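Local coordinates for SusD-like carbohydrate binding protein (PDB 3LEW) that probably binds carbohydrate at the outer membrane, as a SusD-family protein thought to take part in nutrient binding, at residues Y77-G80 against G81-L85; A175-I178 against N179-E183; D294-E297 against D298-R302. All coordinates share one frame; numbering follows the deposited sequence.

All three contacts are local, each within one continuous run of chain, and each joins buried residues to more exposed ones. Interaction 1 is the start of helix 81-103, where backbone and two waters do most of the linking. Interaction 2 lies within helix 170-187, where four main-chain bonds between 175-178 and 179-183 run beside weak side-chain bonds. The centres of these two are about 27 Å apart. Interaction 3 contains no regular helix or strand. It is a beta turn fastened by a buried aspartate-arginine pair. Residues 294-302 lie on the opposite side of the chain's centre from both other contacts, with centres about 36 and 38 Å away.

Interaction 1 (Y77-G80 against G81-L85); sequences YGKG and GTNTL
Gly-81 follows directly on Gly-80, which is the N-cap of the helix that opens here. Gly-81 O accepts from Leu-85 N at 2.9 Å, an i to i+4 bond of the new helix.

Asn-83 lies alongside Lys-79, and the two side chains point the same way. Asn-83 ND2 rests 3.8 Å from Lys-79 CG, so the amide packs on the aliphatic root of the lysine. The Asn-83 CG is set opposite its backbone N (chi1 -165°), which carries the amide back over the loop. There Asn-83 ND2 donates to the carbonyl of Arg-471 and to water 1 at 3.0 Å. The lysine runs on extended, and its NZ forms a salt bridge with Asp-474.

Thr-84 N donates to Gly-80 O at 3.0 Å, with an N-H...O angle of 166°. This bond ties the N-cap residue to the first turn. Thr-84 OG1 stands beside its backbone N (chi1 -65°), which places it 3.4 Å from Gly-80 O. Two waters link Thr-84 OG1 to Lys-79 O. Water 2 is 2.9 Å from Thr-84 OG1 and donates to Lys-79 O at 3.0 Å. Water 1 also touches both atoms, but its bond to Lys-79 O is weak. A bound pentaethylene glycol, probably from the crystallisation liquor, lies near the Thr-84 side chain.

The contact joins the loop after helix 68-71 to the start of helix 81-103. Tyr-467, Tyr-470 and Arg-471 pack against it from a loop that precedes helix 474-479.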
# COMPACT_ATOMS: atom_id res chain seq x y z
N TYR A 77 2.71 16.94 0.19
CA TYR A 77 3.64 18.03 -0.10
C TYR A 77 3.46 19.13 0.95
O TYR A 77 4.41 19.78 1.36
CB TYR A 77 3.35 18.58 -1.49
CG TYR A 77 4.15 19.82 -1.81
CD1 TYR A 77 5.43 19.72 -2.25
CD2 TYR A 77 3.61 21.08 -1.63
CE1 TYR A 77 6.18 20.85 -2.57
CE2 TYR A 77 4.36 22.22 -1.94
CZ TYR A 77 5.65 22.08 -2.39
OH TYR A 77 6.43 23.21 -2.69
N GLY A 78 2.21 19.34 1.36
CA GLY A 78 1.86 20.28 2.42
C GLY A 78 2.21 19.91 3.85
O GLY A 78 1.91 20.69 4.78
N LYS A 79 2.84 18.75 4.04
CA LYS A 79 3.23 18.26 5.37
C LYS A 79 2.06 18.24 6.36
O LYS A 79 2.18 18.66 7.54
CB LYS A 79 4.37 19.10 5.91
CG LYS A 79 5.68 18.81 5.20
CD LYS A 79 6.70 19.88 5.64
CE LYS A 79 8.01 19.61 5.06
NZ LYS A 79 8.92 20.78 5.38
N GLY A 80 0.91 17.77 5.88
CA GLY A 80 -0.26 17.57 6.75
C GLY A 80 -0.15 16.36 7.68
O GLY A 80 0.93 15.76 7.85
N GLY A 81 -1.28 15.98 8.26
CA GLY A 81 -1.29 14.95 9.31
C GLY A 81 -0.86 13.56 8.84
O GLY A 81 -0.31 12.78 9.64
N THR A 82 -1.15 13.21 7.57
CA THR A 82 -0.78 11.92 6.99
C THR A 82 0.76 11.84 6.90
O THR A 82 1.37 10.85 7.35
CB THR A 82 -1.40 11.66 5.63
OG1 THR A 82 -2.79 12.04 5.66
CG2 THR A 82 -1.29 10.18 5.28
N ASN A 83 1.36 12.93 6.42
CA ASN A 83 2.81 13.01 6.36
C ASN A 83 3.45 12.91 7.71
O ASN A 83 4.44 12.20 7.88
CB ASN A 83 3.20 14.27 5.61
CG ASN A 83 4.64 14.28 5.18
OD1 ASN A 83 5.05 13.56 4.24
ND2 ASN A 83 5.45 15.04 5.90
N THR A 84 2.91 13.61 8.70
CA THR A 84 3.39 13.51 10.05
C THR A 84 3.28 12.11 10.63
O THR A 84 4.24 11.59 11.20
CB THR A 84 2.65 14.56 10.96
OG1 THR A 84 3.02 15.87 10.51
CG2 THR A 84 2.98 14.43 12.45
N LEU A 85 2.11 11.48 10.48
CA LEU A 85 1.94 10.16 11.04
C LEU A 85 2.89 9.14 10.42
O LEU A 85 3.39 8.25 11.12
CB LEU A 85 0.50 9.69 10.79
CG LEU A 85 0.16 8.34 11.42
CD1 LEU A 85 0.35 8.34 12.98
CD2 LEU A 85 -1.27 7.91 11.04
O HOH W 1 4.55 16.66 8.21
O HOH W 2 1.12 18.06 10.30

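Interaction 2 (A175-I178 against N179-E183); sequences AQSI and NDLEE
Leu-181 and Ser-177 meet on the tightly packed side of helix 170-187. Leu-181 CD1 lies 3.4 Å from Ser-177 O and also touches Ser-177 OG, which bonds to the carbonyl of Gly-126. Leu-181 then packs on Ile-208 and Leu-209 of helix 202-215. On the next face Ile-178 and Glu-182 run side by side. Their backbones are joined by Glu-182 N to Ile-178 O at 2.8 Å. Ile-178 CG2 touches Glu-182 CD at 3.8 Å. Glu-182 is extended beyond CG, and its OE2 forms a salt bridge with Lys-221 and a hydrogen bond with Tyr-225 OH. With an alanine here, Lys-221 would probably lose this charge partner and Tyr-225 its acceptor, and the Ile-178 methyl would lose its cover.

The other side is looser: Ala-175 and Asn-179 are exposed. Asn-179 ND2 makes a weak bond to Glu-183 OE2.

Gln-176 bends at chi2 (65°), which brings Gln-176 NE2 to Asp-180 OD1 at 2.9 Å. The bond is weak because its N-H...O angle is 122°. Amide and carboxylate planes stand 61° apart. Arg-125 of helix 111-135 forms a salt bridge with the same oxygen. The buried Asp-180 charge is therefore likely to be balanced mainly by Arg-125, with the glutamine amide as a lesser partner.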
# COMPACT_ATOMS: atom_id res chain seq x y z
N ALA A 175 18.89 -0.89 0.36
CA ALA A 175 19.82 -1.95 0.70
C ALA A 175 19.61 -2.42 2.16
O ALA A 175 19.72 -3.61 2.46
CB ALA A 175 21.29 -1.50 0.47
N GLN A 176 19.30 -1.47 3.04
CA GLN A 176 19.02 -1.77 4.45
C GLN A 176 17.77 -2.63 4.55
O GLN A 176 17.77 -3.63 5.25
CB GLN A 176 18.83 -0.46 5.26
CG GLN A 176 18.58 -0.66 6.76
CD GLN A 176 19.77 -1.27 7.45
OE1 GLN A 176 20.90 -0.80 7.28
NE2 GLN A 176 19.55 -2.35 8.22
N SER A 177 16.73 -2.27 3.82
CA SER A 177 15.48 -3.05 3.83
C SER A 177 15.73 -4.49 3.39
O SER A 177 15.39 -5.47 4.09
CB SER A 177 14.46 -2.40 2.91
OG SER A 177 13.27 -3.14 2.82
N ILE A 178 16.37 -4.63 2.23
CA ILE A 178 16.65 -5.94 1.66
C ILE A 178 17.56 -6.75 2.58
O ILE A 178 17.27 -7.93 2.84
CB ILE A 178 17.20 -5.82 0.25
CG1 ILE A 178 16.12 -5.27 -0.70
CG2 ILE A 178 17.71 -7.17 -0.29
CD1 ILE A 178 16.68 -4.77 -2.03
N ASN A 179 18.60 -6.12 3.15
CA ASN A 179 19.46 -6.85 4.06
C ASN A 179 18.76 -7.36 5.31
O ASN A 179 18.98 -8.52 5.72
CB ASN A 179 20.67 -6.04 4.44
CG ASN A 179 21.77 -6.88 5.00
OD1 ASN A 179 22.42 -7.68 4.28
ND2 ASN A 179 22.03 -6.72 6.29
N ASP A 180 17.93 -6.52 5.92
CA ASP A 180 17.14 -6.92 7.08
C ASP A 180 16.24 -8.10 6.74
O ASP A 180 16.15 -9.04 7.52
CB ASP A 180 16.24 -5.75 7.56
CG ASP A 180 17.00 -4.66 8.31
OD1 ASP A 180 18.21 -4.84 8.59
OD2 ASP A 180 16.33 -3.60 8.60
N LEU A 181 15.58 -8.04 5.60
CA LEU A 181 14.65 -9.09 5.19
C LEU A 181 15.39 -10.41 4.80
O LEU A 181 14.92 -11.52 5.13
CB LEU A 181 13.80 -8.57 4.03
CG LEU A 181 12.72 -7.55 4.45
CD1 LEU A 181 12.29 -6.67 3.26
CD2 LEU A 181 11.50 -8.21 5.07
N GLU A 182 16.59 -10.30 4.22
CA GLU A 182 17.36 -11.50 3.89
C GLU A 182 17.86 -12.13 5.18
O GLU A 182 17.93 -13.35 5.26
CB GLU A 182 18.54 -11.20 2.92
CG GLU A 182 18.03 -10.88 1.52
CD GLU A 182 19.11 -10.57 0.53
OE1 GLU A 182 20.21 -10.09 0.97
OE2 GLU A 182 18.88 -10.85 -0.67
N GLU A 183 18.25 -11.31 6.16
CA GLU A 183 18.64 -11.86 7.48
C GLU A 183 17.46 -12.57 8.17
O GLU A 183 17.62 -13.64 8.75
CB GLU A 183 19.17 -10.76 8.37
CG GLU A 183 20.57 -10.42 7.99
CD GLU A 183 21.26 -9.37 8.89
OE1 GLU A 183 20.67 -8.93 9.92
OE2 GLU A 183 22.43 -9.00 8.54

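Interaction 3 (D294-E297 against D298-R302); sequences DLFE and DGDYR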
# COMPACT_ATOMS: atom_id res chain seq x y z
N ASP A 294 -13.26 1.11 -18.11
CA ASP A 294 -12.89 0.77 -19.47
C ASP A 294 -11.57 0.00 -19.64
O ASP A 294 -11.28 -0.48 -20.75
CB ASP A 294 -12.82 2.06 -20.32
CG ASP A 294 -14.16 2.72 -20.48
OD1 ASP A 294 -15.19 1.99 -20.39
OD2 ASP A 294 -14.18 3.96 -20.71
N LEU A 295 -10.77 -0.10 -18.59
CA LEU A 295 -9.58 -0.92 -18.61
C LEU A 295 -9.87 -2.41 -18.56
O LEU A 295 -8.94 -3.20 -18.78
CB LEU A 295 -8.63 -0.55 -17.47
CG LEU A 295 -8.14 0.90 -17.38
CD1 LEU A 295 -7.16 1.11 -16.20
CD2 LEU A 295 -7.50 1.32 -18.72
N PHE A 296 -11.12 -2.80 -18.25
CA PHE A 296 -11.53 -4.18 -18.09
C PHE A 296 -12.29 -4.67 -19.30
O PHE A 296 -13.11 -3.94 -19.87
CB PHE A 296 -12.42 -4.35 -16.84
CG PHE A 296 -11.74 -3.98 -15.55
CD1 PHE A 296 -11.66 -2.66 -15.14
CD2 PHE A 296 -11.17 -4.96 -14.75
CE1 PHE A 296 -10.97 -2.32 -13.96
CE2 PHE A 296 -10.54 -4.63 -13.59
CZ PHE A 296 -10.45 -3.31 -13.18
N GLU A 297 -12.03 -5.91 -19.70
CA GLU A 297 -12.83 -6.57 -20.73
C GLU A 297 -14.14 -7.13 -20.15
O GLU A 297 -14.19 -7.64 -19.04
CB GLU A 297 -12.04 -7.71 -21.39
CG GLU A 297 -10.80 -7.32 -22.14
CD GLU A 297 -9.54 -7.36 -21.28
OE1 GLU A 297 -9.49 -8.18 -20.35
OE2 GLU A 297 -8.62 -6.55 -21.51
N ASP A 298 -15.20 -7.08 -20.93
CA ASP A 298 -16.44 -7.75 -20.55
C ASP A 298 -16.14 -9.23 -20.33
O ASP A 298 -15.41 -9.85 -21.11
CB ASP A 298 -17.49 -7.62 -21.66
CG ASP A 298 -18.06 -6.22 -21.80
OD1 ASP A 298 -17.82 -5.34 -20.93
OD2 ASP A 298 -18.81 -6.04 -22.80
N GLY A 299 -16.70 -9.80 -19.26
CA GLY A 299 -16.35 -11.16 -18.83
C GLY A 299 -15.43 -11.18 -17.61
O GLY A 299 -15.41 -12.16 -16.87
N ASP A 300 -14.69 -10.09 -17.37
CA ASP A 300 -13.85 -9.98 -16.18
C ASP A 300 -14.78 -9.60 -15.05
O ASP A 300 -15.45 -8.58 -15.14
CB ASP A 300 -12.84 -8.87 -16.42
CG ASP A 300 -11.84 -8.69 -15.30
OD1 ASP A 300 -12.16 -8.83 -14.07
OD2 ASP A 300 -10.70 -8.30 -15.66
N TYR A 301 -14.86 -10.42 -14.02
CA TYR A 301 -15.84 -10.17 -12.97
C TYR A 301 -15.55 -8.94 -12.14
O TYR A 301 -16.45 -8.44 -11.47
CB TYR A 301 -16.08 -11.39 -12.10
CG TYR A 301 -14.90 -11.96 -11.31
CD1 TYR A 301 -14.33 -11.28 -10.24
CD2 TYR A 301 -14.42 -13.24 -11.60
CE1 TYR A 301 -13.27 -11.87 -9.50
CE2 TYR A 301 -13.39 -13.82 -10.86
CZ TYR A 301 -12.81 -13.12 -9.82
OH TYR A 301 -11.81 -13.76 -9.10
N ARG A 302 -14.32 -8.40 -12.21
CA ARG A 302 -14.01 -7.17 -11.51
C ARG A 302 -14.77 -5.97 -12.11
O ARG A 302 -15.07 -4.99 -11.39
CB ARG A 302 -12.50 -6.93 -11.46
CG ARG A 302 -11.72 -8.06 -10.77
CD ARG A 302 -10.22 -7.95 -10.95
NE ARG A 302 -9.86 -8.11 -12.37
CZ ARG A 302 -8.62 -7.97 -12.84
NH1 ARG A 302 -7.60 -7.78 -12.00
NH2 ARG A 302 -8.38 -8.10 -14.14
O HOH W 3 -9.89 -7.15 -17.91
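Asp-300 OD1 is gripped by two donors of Arg-302. The backbone N of Arg-302 meets Asp-300 OD1 at 2.9 Å, on its anti side, closing an Asx turn. Arg-302 NE reaches the syn lone pair of the same oxygen at 2.9 Å. Arg-302 NH2 forms a salt bridge with Asp-300 OD2 at 2.8 Å, on its syn lone pair. The guanidinium binds side-on, with both oxygens close to its plane, and this grip fixes the carboxylate's rotation.

The Phe-296 ring stands nearly upright to the guanidinium, with planes 88° apart. Its CE2 lies over one guanidinium face, 3.7 Å from Arg-302 NE. Asp-300 OD2 comes to the ring edge, 3.5 Å from Phe-296 CD2. Water 3 donates to OD2 and Glu-297 OE1 and accepts from Glu-297 N; OE1 also accepts from Lys-379 N.

Residues 297-300 form a type II beta turn, closed by Asp-300 N to Glu-297 O at 3.0 Å. Gly-299 has a positive phi (104°), where a side chain would jam against the preceding carbonyl.

The loop joins strands 286-288 and 306-309. Helix 387-401 flanks it, and its Glu-397 and Glu-401 form salt bridges with Arg-302. Arg-376 of helix 365-376 touches Asp-300 and Arg-302.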